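Local coordinates for CG14216 (Drosophila melanogaster, PDB 3P9Y), which probably removes phosphate from serine in the C-terminal domain of RNA polymerase II, with a low-molecular-weight tyrosine phosphatase-like fold, at residues A[141-146]-A[189-194]. The protein carries 2 engineered substitutions. Numbering follows the deposited sequence.
Sequences LNVDVV and RVILHS
Asn142 and Leu192 form an antiparallel hydrogen-bonded pair, a worked example of two chain segments paired as strands at one end and bridged by water at the other. Asn142 N gives its hydrogen to Leu192 O at 2.8 Å, and the return bond from Leu192 N to Asn142 O is longer, 3.3 Å. Strand 192-197 is thereby added as an edge strand, the one antiparallel member of the mixed sheet. The two side chains run side by side, with Leu192 CG 3.8 Å from Asn142 CB, against Tyr120 of helix 117-128. Cutting Leu192 back to an alanine here removes CG and both methyls, and would probably open a gap beside Asn142 CB and Tyr120.

On the other face Leu141 CD2 presses on His193 CD2 at 3.4 Å, obliquely to the ring. With its ring anti to the backbone N (chi1 177°), His193 lies alongside Leu141, while its NE2 is hydrogen-bonded to His139 ND1. Leu141 also meets Ile191, and both pack on helices 149-167 and 172-187.

Beyond Ile191 the chains diverge and water takes over: one molecule links Asp144 N to Val190 O, another Asp144 O to NH1 of Arg189. Direct amide pairing thus satisfies the packed end, whereas the polar backbone of the looser end is met through solvent.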
# COMPACT_ATOMS: atom_id res chain seq x y z
N LEU A 141 1.72 10.24 -3.25
CA LEU A 141 2.29 9.87 -4.54
C LEU A 141 1.59 8.63 -5.08
O LEU A 141 1.46 7.63 -4.37
CB LEU A 141 3.78 9.56 -4.38
CG LEU A 141 4.63 10.67 -3.76
CD1 LEU A 141 6.00 10.13 -3.36
CD2 LEU A 141 4.77 11.84 -4.73
N ASN A 142 1.12 8.69 -6.32
CA ASN A 142 0.49 7.52 -6.93
C ASN A 142 1.42 6.86 -7.92
O ASN A 142 1.95 7.51 -8.81
CB ASN A 142 -0.81 7.89 -7.64
CG ASN A 142 -1.53 6.66 -8.17
OD1 ASN A 142 -2.16 5.91 -7.42
ND2 ASN A 142 -1.43 6.44 -9.48
N VAL A 143 1.60 5.56 -7.74
CA VAL A 143 2.37 4.75 -8.66
C VAL A 143 1.50 3.55 -9.04
O VAL A 143 1.23 2.69 -8.22
CB VAL A 143 3.67 4.24 -8.02
CG1 VAL A 143 4.44 3.38 -9.00
CG2 VAL A 143 4.52 5.42 -7.54
N ASP A 144 1.06 3.51 -10.30
CA ASP A 144 0.16 2.46 -10.75
C ASP A 144 0.75 1.07 -10.62
O ASP A 144 1.84 0.79 -11.13
CB ASP A 144 -0.24 2.70 -12.21
CG ASP A 144 -1.24 3.81 -12.35
OD1 ASP A 144 -1.95 4.11 -11.36
OD2 ASP A 144 -1.34 4.38 -13.46
N VAL A 145 0.02 0.20 -9.92
CA VAL A 145 0.39 -1.20 -9.79
C VAL A 145 -0.78 -2.06 -10.26
O VAL A 145 -1.88 -1.99 -9.70
CB VAL A 145 0.70 -1.56 -8.33
CG1 VAL A 145 1.16 -3.01 -8.23
CG2 VAL A 145 1.76 -0.62 -7.74
N VAL A 146 -0.55 -2.87 -11.28
CA VAL A 146 -1.57 -3.78 -11.78
C VAL A 146 -1.89 -4.81 -10.70
O VAL A 146 -1.00 -5.28 -9.99
CB VAL A 146 -1.12 -4.47 -13.07
CG1 VAL A 146 -2.13 -5.52 -13.52
CG2 VAL A 146 -0.90 -3.42 -14.16
N ARG A 189 7.37 6.16 -16.00
CA ARG A 189 6.08 6.01 -15.35
C ARG A 189 5.60 7.36 -14.84
O ARG A 189 6.39 8.18 -14.39
CB ARG A 189 6.17 5.05 -14.16
CG ARG A 189 6.55 3.63 -14.52
CD ARG A 189 6.91 2.86 -13.25
NE ARG A 189 7.51 1.56 -13.54
CZ ARG A 189 6.83 0.42 -13.59
NH1 ARG A 189 5.52 0.39 -13.36
NH2 ARG A 189 7.47 -0.71 -13.85
N VAL A 190 4.29 7.58 -14.92
CA VAL A 190 3.71 8.80 -14.40
C VAL A 190 3.46 8.65 -12.91
O VAL A 190 2.96 7.62 -12.44
CB VAL A 190 2.40 9.15 -15.12
CG1 VAL A 190 1.70 10.30 -14.42
CG2 VAL A 190 2.68 9.50 -16.57
N ILE A 191 3.84 9.67 -12.16
CA ILE A 191 3.55 9.74 -10.74
C ILE A 191 2.58 10.88 -10.50
O ILE A 191 2.83 12.01 -10.95
CB ILE A 191 4.83 9.99 -9.93
CG1 ILE A 191 5.83 8.85 -10.14
CG2 ILE A 191 4.50 10.15 -8.45
CD1 ILE A 191 7.14 9.06 -9.43
N LEU A 192 1.47 10.61 -9.82
CA LEU A 192 0.56 11.68 -9.41
C LEU A 192 1.04 12.18 -8.06
O LEU A 192 1.40 11.38 -7.19
CB LEU A 192 -0.88 11.17 -9.31
CG LEU A 192 -1.40 10.36 -10.50
CD1 LEU A 192 -2.83 9.91 -10.24
CD2 LEU A 192 -1.32 11.15 -11.80
N HIS A 193 1.06 13.49 -7.87
CA HIS A 193 1.58 14.06 -6.64
C HIS A 193 0.70 15.17 -6.09
O HIS A 193 0.28 16.07 -6.82
CB HIS A 193 2.99 14.61 -6.86
CG HIS A 193 3.57 15.28 -5.66
ND1 HIS A 193 4.34 16.42 -5.74
CD2 HIS A 193 3.49 14.96 -4.35
CE1 HIS A 193 4.72 16.77 -4.52
NE2 HIS A 193 4.22 15.91 -3.66
N SER A 194 0.40 15.09 -4.79
CA SER A 194 -0.28 16.16 -4.09
C SER A 194 0.42 16.40 -2.76
O SER A 194 0.92 15.46 -2.14
CB SER A 194 -1.74 15.80 -3.82
OG SER A 194 -2.46 15.68 -5.03
O HOH W 1 0.31 7.49 -11.73
O HOH W 2 2.39 4.97 -12.64
O HOH W 3 3.49 2.37 -12.51